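Local coordinates for Alpha/beta hydrolase fold protein (Ochrobactrum, PDB 4G9E), which hydrolyses the ester bond of the lactone ring in N-acyl homoserine lactones, acting as an AHL-lactonase of the alpha/beta-hydrolase fold, at residues H6-S11 / T85-Q90; G13-R18 / D58-G63; P26-H31 / R53-D58. All coordinates share one frame; numbering follows the deposited sequence.

Interaction 1 of 3, residues H6-S11 / T85-Q90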
# COMPACT_ATOMS: atom_id res chain seq x y z
N HIS A 6 0.17 18.22 -6.17
CA HIS A 6 -0.68 19.21 -5.55
C HIS A 6 -1.12 18.75 -4.17
O HIS A 6 -0.95 17.58 -3.82
CB HIS A 6 -1.87 19.58 -6.46
CG HIS A 6 -2.82 18.45 -6.72
ND1 HIS A 6 -2.47 17.34 -7.46
CD2 HIS A 6 -4.11 18.27 -6.36
CE1 HIS A 6 -3.51 16.52 -7.53
NE2 HIS A 6 -4.52 17.07 -6.87
N GLU A 7 -1.64 19.66 -3.36
CA GLU A 7 -2.00 19.34 -1.99
C GLU A 7 -3.49 19.56 -1.75
O GLU A 7 -4.09 20.50 -2.28
CB GLU A 7 -1.16 20.17 -1.02
CG GLU A 7 0.32 19.81 -1.11
CD GLU A 7 1.23 20.80 -0.42
OE1 GLU A 7 0.75 21.87 0.01
OE2 GLU A 7 2.43 20.50 -0.31
N LEU A 8 -4.08 18.66 -0.97
CA LEU A 8 -5.49 18.73 -0.63
C LEU A 8 -5.66 19.05 0.84
O LEU A 8 -4.99 18.46 1.69
CB LEU A 8 -6.17 17.39 -0.91
CG LEU A 8 -6.19 16.90 -2.36
CD1 LEU A 8 -6.82 15.51 -2.43
CD2 LEU A 8 -6.93 17.88 -3.25
N GLU A 9 -6.57 19.96 1.15
CA GLU A 9 -6.96 20.21 2.53
C GLU A 9 -8.07 19.23 2.88
O GLU A 9 -9.20 19.36 2.40
CB GLU A 9 -7.42 21.65 2.71
CG GLU A 9 -6.31 22.68 2.59
CD GLU A 9 -5.28 22.58 3.70
OE1 GLU A 9 -5.54 21.88 4.70
OE2 GLU A 9 -4.21 23.21 3.57
N THR A 10 -7.75 18.25 3.72
CA THR A 10 -8.73 17.24 4.11
C THR A 10 -9.00 17.32 5.59
O THR A 10 -8.32 18.04 6.33
CB THR A 10 -8.26 15.80 3.78
OG1 THR A 10 -7.30 15.37 4.76
CG2 THR A 10 -7.66 15.72 2.38
N SER A 11 -9.98 16.55 6.04
CA SER A 11 -10.31 16.52 7.46
C SER A 11 -9.19 15.91 8.29
O SER A 11 -9.19 16.07 9.52
CB SER A 11 -11.62 15.75 7.70
OG SER A 11 -11.47 14.36 7.45
N THR A 85 -10.14 7.46 1.14
CA THR A 85 -11.46 7.54 0.55
C THR A 85 -11.87 9.01 0.39
O THR A 85 -12.45 9.40 -0.62
CB THR A 85 -12.50 6.74 1.37
OG1 THR A 85 -12.10 5.36 1.44
CG2 THR A 85 -13.86 6.82 0.71
N GLU A 86 -11.55 9.83 1.39
CA GLU A 86 -11.81 11.27 1.33
C GLU A 86 -11.00 11.94 0.21
O GLU A 86 -11.50 12.81 -0.51
CB GLU A 86 -11.53 11.93 2.69
CG GLU A 86 -11.75 13.44 2.69
CD GLU A 86 -11.54 14.08 4.06
OE1 GLU A 86 -11.25 13.35 5.03
OE2 GLU A 86 -11.68 15.32 4.16
N VAL A 87 -9.74 11.54 0.07
CA VAL A 87 -8.92 12.03 -1.03
C VAL A 87 -9.57 11.72 -2.37
O VAL A 87 -9.71 12.60 -3.23
CB VAL A 87 -7.49 11.44 -0.96
CG1 VAL A 87 -6.75 11.61 -2.29
CG2 VAL A 87 -6.71 12.09 0.19
N MET A 88 -10.00 10.48 -2.56
CA MET A 88 -10.61 10.10 -3.83
C MET A 88 -11.92 10.84 -4.08
O MET A 88 -12.25 11.18 -5.21
CB MET A 88 -10.78 8.58 -3.92
CG MET A 88 -9.47 7.80 -3.85
SD MET A 88 -8.21 8.30 -5.05
CE MET A 88 -8.91 7.58 -6.53
N GLN A 89 -12.68 11.10 -2.99
CA GLN A 89 -13.90 11.92 -3.07
C GLN A 89 -13.53 13.32 -3.58
O GLN A 89 -14.21 13.84 -4.49
CB GLN A 89 -14.56 12.00 -1.68
CG GLN A 89 -15.92 12.67 -1.65
CD GLN A 89 -16.94 11.79 -2.36
OE1 GLN A 89 -17.69 12.25 -3.23
NE2 GLN A 89 -16.99 10.50 -1.96
N GLN A 90 -12.54 13.94 -3.00
CA GLN A 90 -12.13 15.28 -3.43
C GLN A 90 -11.63 15.29 -4.87
O GLN A 90 -11.88 16.23 -5.63
CB GLN A 90 -11.08 15.87 -2.49
CG GLN A 90 -11.62 16.26 -1.12
CD GLN A 90 -10.69 17.20 -0.37
OE1 GLN A 90 -9.79 17.79 -0.95
NE2 GLN A 90 -10.92 17.34 0.93
O HOH W 1 -8.65 20.43 -0.84
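The carboxylate of E86 reaches S11 with both oxygens, and this double grip defines one end of the contact. The E86 side chain, CG anti to the backbone N (chi1 179°) and extended beyond CG, carries the carboxylate out to S11. S11 OG donates to the syn lone pair of E86 OE1 at 2.6 Å, while S11 N meets E86 OE2 at 2.8 Å, also from the syn side but well out of the carboxylate plane. S11 OG is also bonded to R73 NH1, a neighbouring charge that would probably help stabilise a charged E86. T10 CB comes within 3.5 Å of E86 OE2, whereas T10 OG1 turns back to G13 O.

One helical turn on, the Q90 and L8 side chains slide past each other in opposite directions. Q90 NE2 points almost straight at E9 O (3.0 Å, N-H...O angle 173°); the acceptor lies in the amide plane, yet the donor sits above the carbonyl plane of E9. The other end of the amide, OE1, packs on L8 CB and takes a bond from a water that accepts from E9 N. Farther along the L8 side chain, L8 and V87 cross at about a right angle, L8 CD1 touching V87 CG1 at 3.9 Å.

Strand and helix axes, 9.5 Å apart, run at 114° to each other: helix 77-91 packs against strand 4-10, an edge strand of the sheet, in a helix-on-sheet layer of the alpha/beta-hydrolase fold.

Interaction 2 of 3, residues G13-R18 / D58-G63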
# COMPACT_ATOMS: atom_id res chain seq x y z
N GLY A 13 -5.91 16.56 7.56
CA GLY A 13 -4.73 17.38 7.38
C GLY A 13 -4.49 17.66 5.90
O GLY A 13 -5.33 17.35 5.06
N ARG A 14 -3.35 18.25 5.59
CA ARG A 14 -3.03 18.58 4.21
C ARG A 14 -2.32 17.39 3.59
O ARG A 14 -1.24 17.01 4.03
CB ARG A 14 -2.17 19.83 4.15
CG ARG A 14 -2.10 20.45 2.77
CD ARG A 14 -1.26 21.72 2.77
NE ARG A 14 0.14 21.45 3.09
CZ ARG A 14 0.75 21.88 4.19
NH1 ARG A 14 0.09 22.61 5.08
NH2 ARG A 14 2.02 21.58 4.39
N ILE A 15 -2.93 16.82 2.56
CA ILE A 15 -2.39 15.61 1.95
C ILE A 15 -1.77 15.90 0.59
O ILE A 15 -2.40 16.49 -0.29
CB ILE A 15 -3.45 14.49 1.87
CG1 ILE A 15 -3.83 14.04 3.29
CG2 ILE A 15 -2.94 13.32 1.04
CD1 ILE A 15 -4.92 13.00 3.33
N ALA A 16 -0.52 15.48 0.44
CA ALA A 16 0.20 15.64 -0.82
C ALA A 16 -0.23 14.56 -1.80
O ALA A 16 -0.38 13.39 -1.43
CB ALA A 16 1.69 15.55 -0.56
N VAL A 17 -0.42 14.94 -3.06
CA VAL A 17 -0.86 14.03 -4.11
C VAL A 17 -0.00 14.19 -5.36
O VAL A 17 0.21 15.31 -5.83
CB VAL A 17 -2.33 14.30 -4.50
CG1 VAL A 17 -2.78 13.33 -5.58
CG2 VAL A 17 -3.24 14.20 -3.29
N ARG A 18 0.50 13.08 -5.88
CA ARG A 18 1.22 13.07 -7.16
C ARG A 18 0.35 12.35 -8.16
O ARG A 18 -0.21 11.30 -7.86
CB ARG A 18 2.52 12.29 -7.02
CG ARG A 18 3.49 12.87 -6.05
CD ARG A 18 4.57 11.87 -5.68
NE ARG A 18 5.29 12.33 -4.50
CZ ARG A 18 4.84 12.19 -3.26
NH1 ARG A 18 3.67 11.60 -3.03
NH2 ARG A 18 5.55 12.65 -2.24
N ASP A 58 0.56 10.92 -0.21
CA ASP A 58 1.27 10.63 1.02
C ASP A 58 0.25 10.53 2.16
O ASP A 58 -0.58 11.42 2.34
CB ASP A 58 2.28 11.73 1.34
CG ASP A 58 3.43 11.77 0.34
OD1 ASP A 58 3.69 10.73 -0.29
OD2 ASP A 58 4.07 12.83 0.19
N LEU A 59 0.31 9.44 2.91
CA LEU A 59 -0.54 9.31 4.08
C LEU A 59 -0.27 10.43 5.07
O LEU A 59 0.85 10.95 5.14
CB LEU A 59 -0.30 7.98 4.78
CG LEU A 59 -0.60 6.70 4.00
CD1 LEU A 59 -0.17 5.48 4.80
CD2 LEU A 59 -2.07 6.62 3.61
N PRO A 60 -1.28 10.80 5.87
CA PRO A 60 -1.02 11.71 6.99
C PRO A 60 0.20 11.22 7.77
O PRO A 60 0.36 10.01 7.97
CB PRO A 60 -2.30 11.58 7.83
CG PRO A 60 -3.36 11.32 6.80
CD PRO A 60 -2.70 10.40 5.79
N GLY A 61 1.04 12.15 8.21
CA GLY A 61 2.23 11.81 8.97
C GLY A 61 3.40 11.31 8.15
O GLY A 61 4.44 10.97 8.72
N HIS A 62 3.24 11.26 6.83
CA HIS A 62 4.24 10.69 5.93
C HIS A 62 4.57 11.65 4.79
O HIS A 62 3.75 12.47 4.38
CB HIS A 62 3.71 9.39 5.32
CG HIS A 62 3.56 8.26 6.29
ND1 HIS A 62 2.55 8.21 7.24
CD2 HIS A 62 4.28 7.13 6.45
CE1 HIS A 62 2.67 7.09 7.94
NE2 HIS A 62 3.71 6.42 7.48
N GLY A 63 5.77 11.50 4.24
CA GLY A 63 6.15 12.25 3.06
C GLY A 63 5.93 13.74 3.19
O GLY A 63 6.33 14.37 4.18
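R18 grips D58 end-on, one nitrogen to each oxygen, and this salt bridge is the tight part of the contact. R18 NH2 lies 2.9 Å from D58 OD2, which is nearly in the guanidinium plane and is met on its syn side. R18 NH1 approaches D58 OD1 from above the carboxylate, the two planes being turned 54° apart. The arginine chain, extended from CG to NE, carries its guanidinium across D58, the two side chains crossing at about a right angle. Close by, D58 N donates to A16 O at 2.9 Å, and A16 CB rests 3.7 Å from D58 OD2. D58 OD1 also accepts from G37 N and S36 OG, and OD2 from K64 N, so the buried carboxylate is held from several sides.

Packing is looser toward P60, where I15 CD1, in the conformer given, is 4.2 Å from P60 CG. Beyond, the type II turn L59-H62 bends away from the strand, and H62 ND1 holds P60 O at 2.9 Å. This side too is buried rather than open to solvent.

Strand 13-19 sits between strands 4-10 and 52-57, with I15 also touching V87 of helix 77-91, while L59 reaches helices 77-91 and 103-111.

Interaction 3 of 3, residues P26-H31 / R53-D58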
# COMPACT_ATOMS: atom_id res chain seq x y z
N PRO A 26 -7.96 5.25 -13.75
CA PRO A 26 -7.14 5.63 -12.60
C PRO A 26 -6.67 4.45 -11.74
O PRO A 26 -7.39 3.47 -11.55
CB PRO A 26 -8.07 6.54 -11.80
CG PRO A 26 -9.44 6.07 -12.16
CD PRO A 26 -9.36 5.67 -13.60
N LEU A 27 -5.45 4.59 -11.22
CA LEU A 27 -4.84 3.66 -10.28
C LEU A 27 -4.39 4.45 -9.07
O LEU A 27 -3.55 5.34 -9.19
CB LEU A 27 -3.61 3.00 -10.92
CG LEU A 27 -2.80 2.12 -9.96
CD1 LEU A 27 -3.50 0.80 -9.68
CD2 LEU A 27 -1.39 1.88 -10.49
N LEU A 28 -4.96 4.14 -7.91
CA LEU A 28 -4.49 4.70 -6.65
C LEU A 28 -3.41 3.77 -6.10
O LEU A 28 -3.67 2.59 -5.91
CB LEU A 28 -5.65 4.78 -5.66
CG LEU A 28 -5.27 5.11 -4.22
CD1 LEU A 28 -4.64 6.49 -4.12
CD2 LEU A 28 -6.51 5.04 -3.32
N MET A 29 -2.22 4.31 -5.86
CA MET A 29 -1.13 3.54 -5.26
C MET A 29 -0.91 4.06 -3.85
O MET A 29 -0.70 5.26 -3.66
CB MET A 29 0.17 3.70 -6.08
CG MET A 29 0.05 3.22 -7.51
SD MET A 29 1.60 3.27 -8.43
CE MET A 29 2.37 1.78 -7.81
N ILE A 30 -0.95 3.15 -2.87
CA ILE A 30 -0.85 3.51 -1.46
C ILE A 30 0.44 2.94 -0.88
O ILE A 30 0.65 1.72 -0.88
CB ILE A 30 -2.04 2.98 -0.63
CG1 ILE A 30 -3.39 3.31 -1.30
CG2 ILE A 30 -1.99 3.55 0.77
CD1 ILE A 30 -4.57 2.70 -0.58
N HIS A 31 1.31 3.83 -0.41
CA HIS A 31 2.62 3.45 0.09
C HIS A 31 2.58 2.77 1.46
O HIS A 31 1.54 2.66 2.11
CB HIS A 31 3.54 4.68 0.13
CG HIS A 31 3.14 5.69 1.17
ND1 HIS A 31 3.40 5.53 2.51
CD2 HIS A 31 2.52 6.89 1.05
CE1 HIS A 31 2.94 6.58 3.17
NE2 HIS A 31 2.40 7.42 2.31
N ARG A 53 -3.88 6.84 -15.29
CA ARG A 53 -3.78 7.96 -14.36
C ARG A 53 -3.36 7.43 -12.99
O ARG A 53 -4.18 6.98 -12.20
CB ARG A 53 -5.11 8.70 -14.28
CG ARG A 53 -5.09 9.90 -13.37
CD ARG A 53 -6.44 10.59 -13.40
NE ARG A 53 -6.48 11.80 -12.60
CZ ARG A 53 -7.52 12.63 -12.58
NH1 ARG A 53 -8.59 12.35 -13.31
NH2 ARG A 53 -7.50 13.73 -11.84
N VAL A 54 -2.06 7.47 -12.73
CA VAL A 54 -1.52 6.98 -11.47
C VAL A 54 -1.57 8.09 -10.43
O VAL A 54 -1.11 9.20 -10.67
CB VAL A 54 -0.07 6.49 -11.65
CG1 VAL A 54 0.54 6.10 -10.30
CG2 VAL A 54 -0.03 5.31 -12.62
N ILE A 55 -2.16 7.77 -9.28
CA ILE A 55 -2.35 8.71 -8.18
C ILE A 55 -1.62 8.14 -6.97
O ILE A 55 -1.95 7.05 -6.52
CB ILE A 55 -3.85 8.86 -7.86
CG1 ILE A 55 -4.61 9.31 -9.12
CG2 ILE A 55 -4.05 9.82 -6.70
CD1 ILE A 55 -6.10 9.12 -9.05
N ALA A 56 -0.62 8.88 -6.48
CA ALA A 56 0.24 8.39 -5.40
C ALA A 56 0.33 9.43 -4.29
O ALA A 56 1.22 10.29 -4.32
CB ALA A 56 1.63 8.06 -5.93
N PRO A 57 -0.60 9.38 -3.33
CA PRO A 57 -0.60 10.36 -2.24
C PRO A 57 0.38 10.00 -1.15
O PRO A 57 0.96 8.92 -1.14
CB PRO A 57 -2.02 10.28 -1.68
CG PRO A 57 -2.79 9.38 -2.57
CD PRO A 57 -1.79 8.52 -3.30
N ASP A 58 0.56 10.92 -0.21
CA ASP A 58 1.27 10.63 1.02
C ASP A 58 0.25 10.53 2.16
O ASP A 58 -0.58 11.42 2.34
CB ASP A 58 2.28 11.73 1.34
CG ASP A 58 3.43 11.77 0.34
OD1 ASP A 58 3.69 10.73 -0.29
OD2 ASP A 58 4.07 12.83 0.19
O HOH W 2 1.17 6.31 -1.98
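Segments 26-31 and 53-58 run parallel, their strand axes 4.6 Å apart and 21° off alignment, as neighbouring central strands of the alpha/beta-hydrolase sheet. The chain between them includes helices 41-45 and 47-51, making a beta-alpha-beta crossover. Three backbone bonds fix the register: L27 N to R53 O, I55 N to L27 O (2.8 Å) and M29 N to I55 O (2.8 Å). CA-H...O contacts support the ladder, among them P26 CA to R53 O.

Side chains meet on both faces. On the face carrying P26, L28 and I55, the L28 branch is swung with CG anti to the backbone N (chi1 170°), which brings CD1 to 3.6 Å from P57 CD; the two side chains cross at about a right angle. M88 of helix 77-91 covers L28 and I55 there. On the face of L27 and V54, M29 CG, anti to the carbonyl carbon, puts SD 3.6 Å from V54 CG1, and L44 of helix 41-45 packs on V54.

Past A56 the strands diverge, and a water bridges them there: it donates to M29 O and to P57 O and accepts a weak bond from H31 N. The H31 ring, bonded through NE2 to L59 N, presents its edge to segment 53-58, with CD2 3.4 Å from P57 O and NE2 3.6 Å from D58 CA.

How the interactions relate
All three contacts reach one sheet: strand 4-10 of interaction 1 pairs with 13-19 of interaction 2 (L8 O to I15 N, 2.8 Å), which pairs in turn with 52-57 of interaction 3 (R18 O to A56 N, 2.8 Å). Helix 77-91 ties interaction 1 to interaction 3, M88 SD lying 4.1 Å from L28 CD2. Interactions 2 and 3 also touch where H62 CD2 comes within 3.6 Å of H31 CE1. H31 of interaction 3 lies about 7 Å by its side chain from the bound N-butanoyl-L-homoserine, whereas that of D58, shared by interactions 2 and 3, is about 13 Å away. H31 also lies near, without touching, a likely nucleophile elbow (GxSxG) with G100, S102 and G104.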